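Local coordinates for lovastatin nonaketide synthase, polyketide synthase component (Aspergillus terreus, PDB 7CPX), which builds the dihydromonacolin L nonaketide precursor of lovastatin on its carrier domain from malonyl-CoA, working as a homodimer together with LovC, at residues I1831-A1839 with Y1849-W1857; I1973-E1984 with L2094-V2102. The protein carries 2 engineered substitutions. All coordinates share one frame; numbering follows the deposited sequence.

Contact 1: I1831-A1839 with Y1849-W1857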
loop_
_atom_site.group_PDB
_atom_site.type_symbol
_atom_site.label_atom_id
_atom_site.label_comp_id
_atom_site.label_asym_id
_atom_site.label_seq_id
_atom_site.Cartn_x
_atom_site.Cartn_y
_atom_site.Cartn_z
ATOM N N ILE A 1831 5.173 -2.619 52.421
ATOM C CA ILE A 1831 5.962 -1.573 53.063
ATOM C C ILE A 1831 5.019 -0.557 53.688
ATOM O O ILE A 1831 3.958 -0.253 53.133
ATOM C CB ILE A 1831 6.917 -0.894 52.061
ATOM C CG1 ILE A 1831 7.926 -1.915 51.527
ATOM C CG2 ILE A 1831 7.626 0.282 52.722
ATOM C CD1 ILE A 1831 8.921 -1.348 50.534
ATOM N N ASP A 1832 5.409 -0.039 54.852
ATOM C CA ASP A 1832 4.630 0.970 55.567
ATOM C C ASP A 1832 5.171 2.342 55.185
ATOM O O ASP A 1832 6.202 2.782 55.698
ATOM C CB ASP A 1832 4.707 0.738 57.072
ATOM C CG ASP A 1832 3.911 1.759 57.863
ATOM O OD1 ASP A 1832 3.257 2.620 57.242
ATOM O OD2 ASP A 1832 3.945 1.701 59.110
ATOM N N SER A 1833 4.466 3.026 54.282
ATOM C CA SER A 1833 4.915 4.334 53.825
ATOM C C SER A 1833 4.865 5.384 54.927
ATOM O O SER A 1833 5.541 6.411 54.816
ATOM C CB SER A 1833 4.068 4.794 52.637
ATOM O OG SER A 1833 2.690 4.798 52.960
ATOM N N SER A 1834 4.087 5.150 55.984
ATOM C CA SER A 1834 4.002 6.127 57.063
ATOM C C SER A 1834 5.340 6.280 57.772
ATOM O O SER A 1834 5.745 7.396 58.114
ATOM C CB SER A 1834 2.913 5.722 58.056
ATOM N N ARG A 1835 6.040 5.168 57.998
ATOM C CA ARG A 1835 7.315 5.174 58.696
ATOM C C ARG A 1835 8.497 4.814 57.810
ATOM O O ARG A 1835 9.642 5.008 58.235
ATOM C CB ARG A 1835 7.271 4.207 59.888
ATOM C CG ARG A 1835 6.257 4.597 60.951
ATOM C CD ARG A 1835 6.087 3.501 61.987
ATOM N NE ARG A 1835 5.492 2.300 61.413
ATOM C CZ ARG A 1835 5.261 1.182 62.088
ATOM N NH1 ARG A 1835 5.568 1.070 63.371
ATOM N NH2 ARG A 1835 4.708 0.148 61.460
ATOM N N ALA A 1836 8.261 4.301 56.603
ATOM C CA ALA A 1836 9.324 3.990 55.665
ATOM C C ALA A 1836 9.206 4.886 54.442
ATOM O O ALA A 1836 8.100 5.033 53.904
ATOM C CB ALA A 1836 9.261 2.521 55.240
ATOM N N PRO A 1837 10.291 5.503 53.974
ATOM C CA PRO A 1837 10.183 6.370 52.790
ATOM C C PRO A 1837 9.657 5.605 51.588
ATOM O O PRO A 1837 10.252 4.620 51.144
ATOM C CB PRO A 1837 11.622 6.853 52.573
ATOM C CG PRO A 1837 12.273 6.720 53.897
ATOM C CD PRO A 1837 11.649 5.524 54.543
ATOM N N VAL A 1838 8.527 6.069 51.062
ATOM C CA VAL A 1838 7.910 5.497 49.873
ATOM C C VAL A 1838 7.649 6.630 48.894
ATOM O O VAL A 1838 6.907 7.568 49.211
ATOM C CB VAL A 1838 6.608 4.752 50.200
ATOM C CG1 VAL A 1838 5.891 4.361 48.924
ATOM C CG2 VAL A 1838 6.905 3.526 51.039
ATOM N N ALA A 1839 8.239 6.534 47.708
ATOM C CA ALA A 1839 8.122 7.565 46.689
ATOM C C ALA A 1839 7.107 7.158 45.632
ATOM O O ALA A 1839 7.097 6.017 45.162
ATOM C CB ALA A 1839 9.476 7.827 46.033
ATOM N N TYR A 1849 2.330 6.025 37.230
ATOM C CA TYR A 1849 2.968 6.217 38.523
ATOM C C TYR A 1849 2.751 4.989 39.397
ATOM O O TYR A 1849 1.727 4.307 39.295
ATOM C CB TYR A 1849 2.415 7.454 39.235
ATOM C CG TYR A 1849 2.712 8.757 38.532
ATOM C CD1 TYR A 1849 3.880 9.456 38.794
ATOM C CD2 TYR A 1849 1.824 9.289 37.610
ATOM C CE1 TYR A 1849 4.156 10.648 38.158
ATOM C CE2 TYR A 1849 2.092 10.481 36.967
ATOM C CZ TYR A 1849 3.259 11.156 37.245
ATOM O OH TYR A 1849 3.531 12.344 36.607
ATOM N N PHE A 1850 3.724 4.715 40.261
ATOM C CA PHE A 1850 3.636 3.588 41.176
ATOM C C PHE A 1850 4.387 3.921 42.454
ATOM O O PHE A 1850 5.351 4.689 42.442
ATOM C CB PHE A 1850 4.207 2.308 40.554
ATOM C CG PHE A 1850 5.590 2.474 39.988
ATOM C CD1 PHE A 1850 6.684 2.621 40.823
ATOM C CD2 PHE A 1850 5.795 2.476 38.622
ATOM C CE1 PHE A 1850 7.952 2.774 40.307
ATOM C CE2 PHE A 1850 7.061 2.625 38.098
ATOM C CZ PHE A 1850 8.143 2.775 38.942
ATOM N N LEU A 1851 3.946 3.322 43.553
ATOM C CA LEU A 1851 4.650 3.454 44.819
ATOM C C LEU A 1851 5.886 2.566 44.804
ATOM O O LEU A 1851 5.810 1.392 44.426
ATOM C CB LEU A 1851 3.735 3.071 45.980
ATOM C CG LEU A 1851 2.466 3.907 46.133
ATOM C CD1 LEU A 1851 1.553 3.315 47.195
ATOM C CD2 LEU A 1851 2.817 5.343 46.472
ATOM N N GLU A 1852 7.023 3.123 45.214
ATOM C CA GLU A 1852 8.259 2.362 45.286
ATOM C C GLU A 1852 8.997 2.727 46.565
ATOM O O GLU A 1852 8.754 3.771 47.169
ATOM C CB GLU A 1852 9.158 2.613 44.068
ATOM C CG GLU A 1852 9.720 4.023 43.979
ATOM C CD GLU A 1852 10.734 4.170 42.862
ATOM O OE1 GLU A 1852 10.876 3.223 42.061
ATOM O OE2 GLU A 1852 11.392 5.230 42.788
ATOM N N SER A 1853 9.894 1.841 46.982
ATOM C CA SER A 1853 10.675 2.094 48.184
ATOM C C SER A 1853 11.674 3.214 47.926
ATOM O O SER A 1853 12.464 3.153 46.978
ATOM C CB SER A 1853 11.400 0.825 48.624
ATOM O OG SER A 1853 12.156 1.059 49.798
ATOM N N ALA A 1854 11.643 4.238 48.777
ATOM C CA ALA A 1854 12.524 5.390 48.662
ATOM C C ALA A 1854 13.640 5.368 49.698
ATOM O O ALA A 1854 14.284 6.397 49.929
ATOM C CB ALA A 1854 11.718 6.682 48.789
ATOM N N GLU A 1855 13.878 4.221 50.328
ATOM C CA GLU A 1855 14.897 4.130 51.364
ATOM C C GLU A 1855 16.248 4.571 50.820
ATOM O O GLU A 1855 16.741 4.019 49.832
ATOM C CB GLU A 1855 14.975 2.699 51.889
ATOM C CG GLU A 1855 13.727 2.240 52.620
ATOM C CD GLU A 1855 13.791 0.780 53.019
ATOM O OE1 GLU A 1855 14.737 0.087 52.587
ATOM O OE2 GLU A 1855 12.898 0.325 53.763
ATOM N N THR A 1856 16.843 5.573 51.468
ATOM C CA THR A 1856 18.183 6.020 51.118
ATOM C C THR A 1856 19.261 5.080 51.639
ATOM O O THR A 1856 20.414 5.183 51.210
ATOM C CB THR A 1856 18.419 7.432 51.663
ATOM O OG1 THR A 1856 17.412 8.317 51.155
ATOM C CG2 THR A 1856 19.792 7.947 51.260
ATOM N N TRP A 1857 18.906 4.166 52.538
ATOM C CA TRP A 1857 19.833 3.166 53.061
ATOM C C TRP A 1857 21.053 3.825 53.705
ATOM O O TRP A 1857 22.200 3.445 53.462
ATOM C CB TRP A 1857 20.241 2.182 51.965
ATOM C CG TRP A 1857 19.101 1.327 51.512
ATOM C CD1 TRP A 1857 18.422 0.411 52.258
ATOM C CD2 TRP A 1857 18.500 1.309 50.213
ATOM N NE1 TRP A 1857 17.438 -0.177 51.508
ATOM C CE2 TRP A 1857 17.463 0.356 50.247
ATOM C CE3 TRP A 1857 18.738 2.004 49.025
ATOM C CZ2 TRP A 1857 16.667 0.080 49.140
ATOM C CZ3 TRP A 1857 17.945 1.730 47.926
ATOM C CH2 TRP A 1857 16.922 0.776 47.991
#
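Ala1839 and Glu1852 form a hydrogen-bonded antiparallel pair that closes both of its backbone bonds: Ala1839 N gives to Glu1852 O at 2.9 Å, and Glu1852 N gives back to Ala1839 O, also at 2.9 Å. The neighbouring pair, Val1838 and Ser1853, is non-hydrogen-bonded, with their CA atoms 4.7 Å apart. A third bond, from Ala1854 N to Pro1837 O (2.8 Å), carries the pairing one step beyond the strands.

Apolar contacts fill both faces. On the face of Val1838 and Ser1853, CG1 of Val1838 stands anti to the backbone N (chi1 171°), which brings it against Leu1851 CB at 3.9 Å; the two side chains cross obliquely. Ile1831 comes to the same region from the preceding strand, its outstretched CD1 meeting Ser1853 CB at 3.8 Å. On the face of Ala1839, the methyl of Ala1854 is shared: Ala1839 CB lies 3.7 Å from Ala1854 CB, and Pro1837 CB touches that methyl as well.

Polar side chains work mainly within or beyond the pair. CG of Glu1852 touches the carbonyl oxygen of Ala1839, while its OE2 accepts from Gln1841 and forms a salt bridge with Arg2145. In the link between the strands 1828-1832 and 1838-1842, Asp1832 OD1 accepts a hydrogen bond from Ser1834 N, an Asx turn, and OD2 forms a salt bridge with Arg1835, met side-on by NE and NH2. Both carboxylate oxygens are thus engaged within the bend.

The core of the contact is a two-stranded antiparallel beta hairpin, 1838-1842 with 1849-1853, with strand 2139-2143, at the start of the ketoreductase region, making backbone hydrogen bonds to Leu1851 and Ser1853 along the other edge of 1849-1853 and to Ile1831 of strand 1828-1832.

Contact 2: I1973-E1984 with L2094-V2102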
loop_
_atom_site.group_PDB
_atom_site.type_symbol
_atom_site.label_atom_id
_atom_site.label_comp_id
_atom_site.label_asym_id
_atom_site.label_seq_id
_atom_site.Cartn_x
_atom_site.Cartn_y
_atom_site.Cartn_z
ATOM N N ILE A 1973 -6.894 28.476 40.036
ATOM C CA ILE A 1973 -6.062 28.935 41.142
ATOM C C ILE A 1973 -4.758 29.494 40.599
ATOM O O ILE A 1973 -4.284 30.553 41.031
ATOM C CB ILE A 1973 -5.806 27.789 42.140
ATOM C CG1 ILE A 1973 -7.121 27.149 42.593
ATOM C CG2 ILE A 1973 -5.043 28.304 43.351
ATOM C CD1 ILE A 1973 -6.923 25.914 43.440
ATOM N N CYS A 1974 -4.159 28.789 39.638
ATOM C CA CYS A 1974 -2.918 29.260 39.042
ATOM C C CYS A 1974 -3.124 30.583 38.324
ATOM O O CYS A 1974 -2.257 31.457 38.372
ATOM C CB CYS A 1974 -2.356 28.210 38.085
ATOM S SG CYS A 1974 -0.682 28.564 37.505
ATOM N N GLY A 1975 -4.263 30.756 37.654
ATOM C CA GLY A 1975 -4.523 32.027 36.997
ATOM C C GLY A 1975 -4.599 33.179 37.980
ATOM O O GLY A 1975 -3.965 34.224 37.790
ATOM N N GLN A 1976 -5.367 32.998 39.057
ATOM C CA GLN A 1976 -5.489 34.059 40.053
ATOM C C GLN A 1976 -4.140 34.374 40.685
ATOM O O GLN A 1976 -3.773 35.547 40.848
ATOM C CB GLN A 1976 -6.500 33.657 41.127
ATOM C CG GLN A 1976 -6.610 34.644 42.278
ATOM C CD GLN A 1976 -7.680 34.255 43.278
ATOM O OE1 GLN A 1976 -8.439 33.311 43.056
ATOM N NE2 GLN A 1976 -7.746 34.981 44.387
ATOM N N MET A 1977 -3.380 33.339 41.041
ATOM C CA MET A 1977 -2.103 33.566 41.704
ATOM C C MET A 1977 -1.071 34.146 40.747
ATOM O O MET A 1977 -0.214 34.929 41.166
ATOM C CB MET A 1977 -1.608 32.262 42.321
ATOM C CG MET A 1977 -2.551 31.687 43.372
ATOM S SD MET A 1977 -2.923 32.835 44.711
ATOM C CE MET A 1977 -3.748 31.743 45.866
ATOM N N LEU A 1978 -1.138 33.789 39.463
ATOM C CA LEU A 1978 -0.274 34.412 38.469
ATOM C C LEU A 1978 -0.594 35.890 38.320
ATOM O O LEU A 1978 0.314 36.715 38.190
ATOM C CB LEU A 1978 -0.429 33.698 37.127
ATOM C CG LEU A 1978 0.243 32.331 37.011
ATOM C CD1 LEU A 1978 -0.382 31.528 35.886
ATOM C CD2 LEU A 1978 1.732 32.497 36.779
ATOM N N LEU A 1979 -1.881 36.243 38.326
ATOM C CA LEU A 1979 -2.243 37.654 38.292
ATOM C C LEU A 1979 -1.704 38.382 39.516
ATOM O O LEU A 1979 -1.163 39.490 39.405
ATOM C CB LEU A 1979 -3.760 37.808 38.202
ATOM C CG LEU A 1979 -4.383 37.406 36.865
ATOM C CD1 LEU A 1979 -5.900 37.411 36.955
ATOM C CD2 LEU A 1979 -3.910 38.327 35.750
ATOM N N HIS A 1980 -1.834 37.767 40.694
ATOM C CA HIS A 1980 -1.303 38.386 41.906
ATOM C C HIS A 1980 0.207 38.576 41.812
ATOM O O HIS A 1980 0.734 39.636 42.176
ATOM C CB HIS A 1980 -1.656 37.534 43.124
ATOM C CG HIS A 1980 -3.110 37.553 43.474
ATOM N ND1 HIS A 1980 -3.938 38.606 43.152
ATOM C CD2 HIS A 1980 -3.885 36.647 44.117
ATOM C CE1 HIS A 1980 -5.160 38.349 43.584
ATOM N NE2 HIS A 1980 -5.155 37.167 44.172
ATOM N N ALA A 1981 0.921 37.556 41.333
ATOM C CA ALA A 1981 2.372 37.647 41.228
ATOM C C ALA A 1981 2.785 38.711 40.222
ATOM O O ALA A 1981 3.748 39.450 40.448
ATOM C CB ALA A 1981 2.956 36.289 40.841
ATOM N N GLY A 1982 2.077 38.794 39.094
ATOM C CA GLY A 1982 2.373 39.835 38.125
ATOM C C GLY A 1982 2.139 41.222 38.688
ATOM O O GLY A 1982 2.925 42.142 38.449
ATOM N N GLU A 1983 1.055 41.391 39.448
ATOM C CA GLU A 1983 0.806 42.675 40.093
ATOM C C GLU A 1983 1.924 43.024 41.064
ATOM O O GLU A 1983 2.411 44.162 41.082
ATOM C CB GLU A 1983 -0.539 42.642 40.820
ATOM C CG GLU A 1983 -1.740 42.534 39.898
ATOM C CD GLU A 1983 -3.026 42.248 40.648
ATOM O OE1 GLU A 1983 -2.983 42.161 41.893
ATOM O OE2 GLU A 1983 -4.080 42.107 39.993
ATOM N N GLU A 1984 2.351 42.057 41.877
ATOM C CA GLU A 1984 3.399 42.329 42.858
ATOM C C GLU A 1984 4.725 42.655 42.181
ATOM O O GLU A 1984 5.429 43.581 42.600
ATOM C CB GLU A 1984 3.557 41.136 43.801
ATOM C CG GLU A 1984 2.366 40.914 44.722
ATOM C CD GLU A 1984 2.134 42.072 45.671
ATOM O OE1 GLU A 1984 3.034 42.927 45.802
ATOM O OE2 GLU A 1984 1.048 42.129 46.287
ATOM N N LEU A 2094 2.034 35.397 48.596
ATOM C CA LEU A 2094 1.158 35.418 47.430
ATOM C C LEU A 2094 0.017 34.422 47.585
ATOM O O LEU A 2094 -1.123 34.707 47.200
ATOM C CB LEU A 2094 1.957 35.116 46.166
ATOM C CG LEU A 2094 2.991 36.137 45.704
ATOM C CD1 LEU A 2094 3.785 35.568 44.541
ATOM C CD2 LEU A 2094 2.318 37.437 45.305
ATOM N N ALA A 2095 0.304 33.244 48.144
ATOM C CA ALA A 2095 -0.746 32.252 48.349
ATOM C C ALA A 2095 -1.826 32.796 49.271
ATOM O O ALA A 2095 -3.023 32.598 49.034
ATOM C CB ALA A 2095 -0.148 30.966 48.918
ATOM N N ARG A 2096 -1.416 33.506 50.323
ATOM C CA ARG A 2096 -2.367 34.093 51.256
ATOM C C ARG A 2096 -3.248 35.139 50.590
ATOM O O ARG A 2096 -4.274 35.523 51.161
ATOM C CB ARG A 2096 -1.613 34.687 52.444
ATOM C CG ARG A 2096 -1.150 33.622 53.428
ATOM C CD ARG A 2096 0.020 34.077 54.279
ATOM N NE ARG A 2096 0.358 33.081 55.289
ATOM C CZ ARG A 2096 1.442 33.119 56.052
ATOM N NH1 ARG A 2096 2.336 34.086 55.938
ATOM N NH2 ARG A 2096 1.633 32.160 56.954
ATOM N N GLN A 2097 -2.873 35.608 49.399
ATOM C CA GLN A 2097 -3.725 36.535 48.666
ATOM C C GLN A 2097 -4.922 35.843 48.024
ATOM O O GLN A 2097 -5.885 36.523 47.654
ATOM C CB GLN A 2097 -2.919 37.257 47.584
ATOM C CG GLN A 2097 -1.735 38.053 48.111
ATOM C CD GLN A 2097 -1.088 38.908 47.039
ATOM O OE1 GLN A 2097 -1.613 39.042 45.934
ATOM N NE2 GLN A 2097 0.061 39.492 47.360
ATOM N N GLY A 2098 -4.887 34.518 47.880
ATOM C CA GLY A 2098 -5.946 33.819 47.175
ATOM C C GLY A 2098 -6.325 32.463 47.737
ATOM O O GLY A 2098 -6.913 31.644 47.024
ATOM N N LEU A 2099 -6.000 32.203 49.001
ATOM C CA LEU A 2099 -6.381 30.933 49.615
ATOM C C LEU A 2099 -7.880 30.664 49.557
ATOM O O LEU A 2099 -8.261 29.521 49.251
ATOM C CB LEU A 2099 -5.906 30.888 51.074
ATOM C CG LEU A 2099 -4.414 31.108 51.308
ATOM C CD1 LEU A 2099 -4.105 31.174 52.796
ATOM C CD2 LEU A 2099 -3.582 30.031 50.637
ATOM N N PRO A 2100 -8.767 31.631 49.825
ATOM C CA PRO A 2100 -10.205 31.322 49.871
ATOM C C PRO A 2100 -10.796 30.944 48.520
ATOM O O PRO A 2100 -11.991 30.650 48.427
ATOM C CB PRO A 2100 -10.829 32.623 50.399
ATOM C CG PRO A 2100 -9.695 33.404 50.988
ATOM C CD PRO A 2100 -8.500 33.034 50.184
ATOM N N SER A 2101 -9.976 30.953 47.466
ATOM C CA SER A 2101 -10.493 30.683 46.129
ATOM C C SER A 2101 -11.120 29.297 46.029
ATOM O O SER A 2101 -12.043 29.094 45.232
ATOM C CB SER A 2101 -9.373 30.829 45.098
ATOM O OG SER A 2101 -8.305 29.944 45.382
ATOM N N VAL A 2102 -10.642 28.336 46.818
ATOM C CA VAL A 2102 -11.108 26.954 46.748
ATOM C C VAL A 2102 -11.151 26.370 48.155
ATOM O O VAL A 2102 -10.704 26.986 49.126
ATOM C CB VAL A 2102 -10.212 26.087 45.838
ATOM C CG1 VAL A 2102 -10.353 26.524 44.391
ATOM C CG2 VAL A 2102 -8.760 26.166 46.287
#
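Gly2098 sits against Met1977 in the middle of a pair of segments running in opposite directions, with CA-CA approaches of 6.7 Å at both Ala1981-Leu2094 and Met1977-Gly2098 and 6.9 Å at Ile1973-Ser2101. Helix 1972-1985 is the crossover helix of a beta-alpha-beta unit, joining the adjacent parallel strands 1964-1968 and 1988-1993 of a Rossmann-like sheet, and the end of helix 2085-2095 with the turn after it packs along one side.

Met1977 is bent at its second torsion (chi2 -56°), which turns the thioether toward the turn and puts CE 3.3 Å from Gly2098 CA; with no side chain there, the methyl lies directly on backbone. Val1942 and Leu1943 of helix 1935-1953 also touch Met1977. Leu2094 spreads its two branches over successive positions of the helix: CD1 meets Ala1981 CB at 3.9 Å, and CD2 rests on CG of Glu1984. At the far end the side chains of Ile1973 and Val2102 meet end to end, CD1 against CG2.

The more polar edge is formed by His1980, Glu1984 and Gln2097. Gln2097 and His1980 run antiparallel beside one another, Gln2097 CB 3.7 Å from His1980 CD2, with amide and imidazole planes 58° apart. The glutamine ends at Glu1984, where NE2 donates to OE2 (3.0 Å) from above the carboxylate, 37° out of its plane. Gln1976 makes a weak hydrogen bond through NE2 to NE2 of His1980, and its OE1 lies beside Ser2101 CB.

Within the turn, Gly2098 O accepts from two groups of one residue, the backbone N of Ser2101 and its hydroxyl, the latter with OG 2.7 Å from the oxygen.

Both segments of contact 1 precede those of contact 2 in the sequence. Their centres are 33 Å apart and their nearest atoms about 17 Å, without touching, and both lie on the same side of the chain's centre. They share no strand or helix. Contact 1 belongs to the hairpin beside strand 2139-2143, where the ketoreductase region begins, whereas contact 2 packs helix 1972-1985, which connects two strands of the five-stranded parallel sheet, against the end of helix 2085-2095. That sheet and the surrounding strands are consistent with the inactive enoylreductase-like part of the synthase. Both lie away from the catalytic and cofactor sites and are structural packing.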